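Local coordinates for histidine-containing phosphotransfer protein 2 (Oryza sativa, PDB 1YVI) that relays phosphoryl groups from cytokinin sensor histidine kinases to response regulators through an active histidine in its phosphotransfer domain, at residues V43-D55 with F124-E138. Numbering follows the deposited sequence.
Sequences VSEVVTLFCDDAD and FYDLRNKFQTMLQLE
Phe124 is a knob set into a hole on helix 42-65, its ring among Phe50, Cys51, Ala54 and Asp55. Ring atom CE1 of Phe124 lies 3.5 Å from Ala54 CB, while CE2 of Phe50 meets the edge of the Phe124 ring, 4.3 Å from CE1 of Phe124. With CG anti to the backbone N (chi1 172°), the Phe124 ring is directed into this hole. Cys51, which borders the hole with its carbonyl O 3.5 Å from Phe124 CZ, also sets its SG at the edge of the Phe131 ring, 5.2 Å from the centroid and 78° off the normal: a sulfur-aromatic contact. One face of Phe131 takes CG1 of Val47 in a CH-pi contact, 3.7 Å from the centroid; Leu127 CG packs on the opposite face, so the ring is sandwiched between the two. The contact joins helices 42-65 and 110-142 of the HPt helical bundle, whose local axes run in roughly opposite directions, 145° between them and 10.3 Å at closest approach; Ser85 and Ser86 of helix 72-89, which also carries His80, the predicted site of phosphorylation, unmodified here, touch Phe50. Toward Glu138, CD2 of Leu135 packs 3.7 Å from Ser44 CB. At the margins, one water accepts from Ser44 N and donates to Glu138 OE2 (2.9 Å).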
loop_
_atom_site.group_PDB
_atom_site.type_symbol
_atom_site.label_atom_id
_atom_site.label_comp_id
_atom_site.label_asym_id
_atom_site.label_seq_id
_atom_site.Cartn_x
_atom_site.Cartn_y
_atom_site.Cartn_z
ATOM N N VAL A 43 5.458 -6.014 -12.276
ATOM C CA VAL A 43 5.473 -5.097 -11.114
ATOM C C VAL A 43 4.447 -3.946 -11.297
ATOM O O VAL A 43 3.664 -3.651 -10.383
ATOM C CB VAL A 43 6.913 -4.558 -10.839
ATOM C CG1 VAL A 43 6.888 -3.529 -9.699
ATOM C CG2 VAL A 43 7.785 -5.747 -10.453
ATOM N N SER A 44 4.390 -3.315 -12.480
ATOM C CA SER A 44 3.408 -2.239 -12.660
ATOM C C SER A 44 1.967 -2.709 -12.421
ATOM O O SER A 44 1.127 -1.948 -11.909
ATOM C CB SER A 44 3.440 -1.643 -14.083
ATOM O OG SER A 44 4.658 -0.919 -14.344
ATOM N N GLU A 45 1.653 -3.914 -12.909
ATOM C CA GLU A 45 0.297 -4.468 -12.742
ATOM C C GLU A 45 -0.028 -4.819 -11.303
ATOM O O GLU A 45 -1.153 -4.593 -10.863
ATOM C CB GLU A 45 0.057 -5.681 -13.663
ATOM C CG GLU A 45 0.091 -5.339 -15.218
ATOM C CD GLU A 45 -0.989 -4.368 -15.688
ATOM O OE1 GLU A 45 -1.938 -4.047 -14.960
ATOM O OE2 GLU A 45 -0.864 -3.922 -16.831
ATOM N N VAL A 46 0.964 -5.365 -10.605
ATOM C CA VAL A 46 0.836 -5.738 -9.206
ATOM C C VAL A 46 0.530 -4.468 -8.408
ATOM O O VAL A 46 -0.360 -4.482 -7.557
ATOM C CB VAL A 46 2.107 -6.459 -8.678
ATOM C CG1 VAL A 46 2.120 -6.590 -7.112
ATOM C CG2 VAL A 46 2.210 -7.867 -9.303
ATOM N N VAL A 47 1.302 -3.411 -8.676
ATOM C CA VAL A 47 1.197 -2.132 -7.949
ATOM C C VAL A 47 -0.151 -1.470 -8.260
ATOM O O VAL A 47 -0.786 -0.931 -7.367
ATOM C CB VAL A 47 2.397 -1.173 -8.347
ATOM C CG1 VAL A 47 2.118 0.236 -8.032
ATOM C CG2 VAL A 47 3.649 -1.622 -7.589
ATOM N N THR A 48 -0.561 -1.475 -9.525
ATOM C CA THR A 48 -1.869 -0.935 -9.900
ATOM C C THR A 48 -2.976 -1.620 -9.151
ATOM O O THR A 48 -3.800 -0.949 -8.524
ATOM C CB THR A 48 -2.079 -1.053 -11.412
ATOM O OG1 THR A 48 -0.952 -0.408 -12.029
ATOM C CG2 THR A 48 -3.376 -0.371 -11.878
ATOM N N LEU A 49 -2.979 -2.954 -9.161
ATOM C CA LEU A 49 -3.994 -3.724 -8.451
ATOM C C LEU A 49 -3.941 -3.460 -6.941
ATOM O O LEU A 49 -4.958 -3.310 -6.301
ATOM C CB LEU A 49 -3.763 -5.210 -8.728
ATOM C CG LEU A 49 -4.752 -6.254 -8.223
ATOM C CD1 LEU A 49 -6.226 -5.910 -8.582
ATOM C CD2 LEU A 49 -4.313 -7.613 -8.819
ATOM N N PHE A 50 -2.748 -3.385 -6.381
ATOM C CA PHE A 50 -2.639 -3.101 -4.958
ATOM C C PHE A 50 -3.273 -1.731 -4.618
ATOM O O PHE A 50 -4.024 -1.610 -3.629
ATOM C CB PHE A 50 -1.196 -3.083 -4.523
ATOM C CG PHE A 50 -1.032 -2.586 -3.124
ATOM C CD1 PHE A 50 -1.408 -3.399 -2.062
ATOM C CD2 PHE A 50 -0.615 -1.270 -2.879
ATOM C CE1 PHE A 50 -1.311 -2.952 -0.721
ATOM C CE2 PHE A 50 -0.506 -0.823 -1.536
ATOM C CZ PHE A 50 -0.831 -1.712 -0.467
ATOM N N CYS A 51 -2.963 -0.711 -5.413
ATOM C CA CYS A 51 -3.547 0.632 -5.178
ATOM C C CYS A 51 -5.096 0.569 -5.191
ATOM O O CYS A 51 -5.766 1.075 -4.260
ATOM C CB CYS A 51 -2.998 1.642 -6.187
ATOM S SG CYS A 51 -1.262 2.092 -5.794
ATOM N N ASP A 52 -5.647 -0.075 -6.225
ATOM C CA ASP A 52 -7.106 -0.305 -6.351
ATOM C C ASP A 52 -7.652 -1.033 -5.147
ATOM O O ASP A 52 -8.628 -0.582 -4.528
ATOM C CB ASP A 52 -7.440 -1.149 -7.608
ATOM C CG ASP A 52 -7.178 -0.399 -8.922
ATOM O OD1 ASP A 52 -6.961 0.837 -8.854
ATOM O OD2 ASP A 52 -7.202 -1.060 -10.030
ATOM N N ASP A 53 -7.033 -2.158 -4.792
ATOM C CA ASP A 53 -7.558 -3.014 -3.713
ATOM C C ASP A 53 -7.491 -2.339 -2.364
ATOM O O ASP A 53 -8.400 -2.489 -1.568
ATOM C CB ASP A 53 -6.685 -4.281 -3.516
ATOM C CG ASP A 53 -7.076 -5.399 -4.411
ATOM O OD1 ASP A 53 -8.146 -5.273 -5.051
ATOM O OD2 ASP A 53 -6.295 -6.400 -4.508
ATOM N N ALA A 54 -6.359 -1.705 -2.058
ATOM C CA ALA A 54 -6.202 -0.982 -0.767
ATOM C C ALA A 54 -7.212 0.113 -0.664
ATOM O O ALA A 54 -7.838 0.270 0.352
ATOM C CB ALA A 54 -4.807 -0.372 -0.646
ATOM N N ASP A 55 -7.346 0.900 -1.721
ATOM C CA ASP A 55 -8.326 1.975 -1.730
ATOM C C ASP A 55 -9.760 1.442 -1.493
ATOM O O ASP A 55 -10.548 2.021 -0.725
ATOM C CB ASP A 55 -8.260 2.704 -3.070
ATOM C CG ASP A 55 -9.425 3.669 -3.241
ATOM O OD1 ASP A 55 -9.404 4.720 -2.587
ATOM O OD2 ASP A 55 -10.383 3.325 -3.962
ATOM N N PHE A 124 -0.787 4.973 3.167
ATOM C CA PHE A 124 -1.178 4.540 1.820
ATOM C C PHE A 124 -0.935 5.661 0.804
ATOM O O PHE A 124 -0.427 5.420 -0.303
ATOM C CB PHE A 124 -2.661 4.122 1.800
ATOM C CG PHE A 124 -3.184 3.853 0.430
ATOM C CD1 PHE A 124 -2.641 2.808 -0.328
ATOM C CD2 PHE A 124 -4.159 4.649 -0.126
ATOM C CE1 PHE A 124 -3.107 2.554 -1.622
ATOM C CE2 PHE A 124 -4.612 4.424 -1.430
ATOM C CZ PHE A 124 -4.092 3.366 -2.159
ATOM N N TYR A 125 -1.343 6.883 1.132
ATOM C CA TYR A 125 -1.161 7.981 0.164
ATOM C C TYR A 125 0.290 8.357 -0.073
ATOM O O TYR A 125 0.623 8.815 -1.185
ATOM C CB TYR A 125 -2.055 9.216 0.505
ATOM C CG TYR A 125 -3.501 8.888 0.114
ATOM C CD1 TYR A 125 -3.867 8.829 -1.255
ATOM C CD2 TYR A 125 -4.466 8.556 1.078
ATOM C CE1 TYR A 125 -5.174 8.491 -1.670
ATOM C CE2 TYR A 125 -5.826 8.185 0.658
ATOM C CZ TYR A 125 -6.141 8.160 -0.697
ATOM O OH TYR A 125 -7.407 7.821 -1.115
ATOM N N ASP A 126 1.130 8.262 0.965
ATOM C CA ASP A 126 2.586 8.474 0.784
ATOM C C ASP A 126 3.115 7.468 -0.206
ATOM O O ASP A 126 3.871 7.825 -1.101
ATOM C CB ASP A 126 3.398 8.186 2.050
ATOM C CG ASP A 126 3.429 9.354 3.040
ATOM O OD1 ASP A 126 2.955 10.457 2.690
ATOM O OD2 ASP A 126 3.889 9.116 4.181
ATOM N N LEU A 127 2.788 6.191 -0.012
ATOM C CA LEU A 127 3.316 5.209 -0.959
ATOM C C LEU A 127 2.617 5.320 -2.332
ATOM O O LEU A 127 3.251 5.144 -3.390
ATOM C CB LEU A 127 3.178 3.778 -0.398
ATOM C CG LEU A 127 3.809 2.635 -1.185
ATOM C CD1 LEU A 127 5.327 2.806 -1.302
ATOM C CD2 LEU A 127 3.570 1.356 -0.428
ATOM N N ARG A 128 1.302 5.570 -2.341
ATOM C CA ARG A 128 0.588 5.687 -3.645
ATOM C C ARG A 128 1.231 6.776 -4.524
ATOM O O ARG A 128 1.347 6.659 -5.756
ATOM C CB ARG A 128 -0.898 6.059 -3.427
ATOM C CG ARG A 128 -1.644 6.033 -4.761
ATOM C CD ARG A 128 -3.165 6.234 -4.553
ATOM N NE ARG A 128 -3.894 5.887 -5.788
ATOM C CZ ARG A 128 -4.051 6.660 -6.858
ATOM N NH1 ARG A 128 -3.519 7.881 -6.954
ATOM N NH2 ARG A 128 -4.728 6.175 -7.879
ATOM N N ASN A 129 1.662 7.853 -3.874
ATOM C CA ASN A 129 2.325 8.937 -4.583
ATOM C C ASN A 129 3.525 8.385 -5.364
ATOM O O ASN A 129 3.699 8.643 -6.564
ATOM C CB ASN A 129 2.841 9.963 -3.564
ATOM C CG ASN A 129 3.762 10.989 -4.206
ATOM O OD1 ASN A 129 4.964 10.840 -4.204
ATOM N ND2 ASN A 129 3.174 12.007 -4.814
ATOM N N LYS A 130 4.385 7.670 -4.670
ATOM C CA LYS A 130 5.633 7.165 -5.312
ATOM C C LYS A 130 5.288 6.114 -6.373
ATOM O O LYS A 130 5.860 6.115 -7.465
ATOM C CB LYS A 130 6.525 6.550 -4.211
ATOM C CG LYS A 130 7.019 7.546 -3.197
ATOM C CD LYS A 130 7.744 8.703 -3.869
ATOM C CE LYS A 130 8.227 9.767 -2.830
ATOM N NZ LYS A 130 7.137 10.686 -2.407
ATOM N N PHE A 131 4.324 5.231 -6.068
ATOM C CA PHE A 131 3.850 4.244 -7.056
ATOM C C PHE A 131 3.326 4.869 -8.308
ATOM O O PHE A 131 3.589 4.365 -9.352
ATOM C CB PHE A 131 2.763 3.297 -6.526
ATOM C CG PHE A 131 3.277 2.209 -5.593
ATOM C CD1 PHE A 131 4.609 1.793 -5.596
ATOM C CD2 PHE A 131 2.357 1.529 -4.760
ATOM C CE1 PHE A 131 5.033 0.736 -4.754
ATOM C CE2 PHE A 131 2.759 0.442 -3.962
ATOM C CZ PHE A 131 4.104 0.063 -3.921
ATOM N N GLN A 132 2.570 5.948 -8.215
ATOM C CA GLN A 132 2.002 6.555 -9.399
ATOM C C GLN A 132 3.095 7.172 -10.292
ATOM O O GLN A 132 3.082 7.020 -11.495
ATOM C CB GLN A 132 0.997 7.650 -8.991
ATOM C CG GLN A 132 -0.318 7.079 -8.399
ATOM C CD GLN A 132 -1.004 6.120 -9.332
ATOM O OE1 GLN A 132 -1.344 6.511 -10.417
ATOM N NE2 GLN A 132 -1.206 4.858 -8.906
ATOM N N THR A 133 4.043 7.853 -9.676
ATOM C CA THR A 133 5.245 8.357 -10.386
ATOM C C THR A 133 6.019 7.178 -11.041
ATOM O O THR A 133 6.432 7.274 -12.200
ATOM C CB THR A 133 6.145 9.154 -9.410
ATOM O OG1 THR A 133 5.392 10.258 -8.825
ATOM C CG2 THR A 133 7.392 9.703 -10.122
ATOM N N MET A 134 6.205 6.081 -10.310
ATOM C CA MET A 134 6.873 4.864 -10.849
ATOM C C MET A 134 6.151 4.371 -12.088
ATOM O O MET A 134 6.789 4.077 -13.117
ATOM C CB MET A 134 6.925 3.764 -9.775
ATOM C CG MET A 134 7.687 2.540 -10.193
ATOM S SD MET A 134 7.210 1.143 -9.145
ATOM C CE MET A 134 5.828 0.532 -10.045
ATOM N N LEU A 135 4.828 4.280 -12.003
ATOM C CA LEU A 135 3.985 3.760 -13.135
ATOM C C LEU A 135 4.142 4.579 -14.416
ATOM O O LEU A 135 4.208 4.027 -15.544
ATOM C CB LEU A 135 2.491 3.708 -12.765
ATOM C CG LEU A 135 2.132 2.695 -11.672
ATOM C CD1 LEU A 135 0.687 2.881 -11.176
ATOM C CD2 LEU A 135 2.303 1.269 -12.184
ATOM N N GLN A 136 4.132 5.894 -14.238
ATOM C CA GLN A 136 4.327 6.837 -15.321
ATOM C C GLN A 136 5.718 6.621 -15.922
ATOM O O GLN A 136 5.851 6.480 -17.153
ATOM C CB GLN A 136 4.133 8.245 -14.768
ATOM C CG GLN A 136 4.121 9.437 -15.723
ATOM C CD GLN A 136 3.568 10.692 -14.966
ATOM O OE1 GLN A 136 3.363 10.634 -13.739
ATOM N NE2 GLN A 136 3.324 11.805 -15.688
ATOM N N LEU A 137 6.754 6.545 -15.080
ATOM C CA LEU A 137 8.108 6.205 -15.586
ATOM C C LEU A 137 8.183 4.844 -16.269
ATOM O O LEU A 137 8.760 4.736 -17.359
ATOM C CB LEU A 137 9.189 6.296 -14.472
ATOM C CG LEU A 137 9.357 7.690 -13.829
ATOM C CD1 LEU A 137 10.306 7.632 -12.586
ATOM C CD2 LEU A 137 9.892 8.637 -14.867
ATOM N N GLU A 138 7.628 3.802 -15.641
ATOM C CA GLU A 138 7.594 2.465 -16.236
ATOM C C GLU A 138 6.905 2.531 -17.623
ATOM O O GLU A 138 7.449 2.010 -18.619
ATOM C CB GLU A 138 6.938 1.416 -15.304
ATOM C CG GLU A 138 7.750 1.054 -14.043
ATOM C CD GLU A 138 8.626 -0.198 -14.169
ATOM O OE1 GLU A 138 9.516 -0.238 -15.070
ATOM O OE2 GLU A 138 8.427 -1.141 -13.346
HETATM O O HOH W 1 6.764 -3.339 -14.300
HETATM O O HOH W 2 3.552 1.408 -15.969
HETATM O O HOH W 3 -6.089 4.069 -5.346
HETATM O O HOH W 4 -8.910 5.179 -0.075
HETATM O O HOH W 5 -7.073 6.288 -3.942
#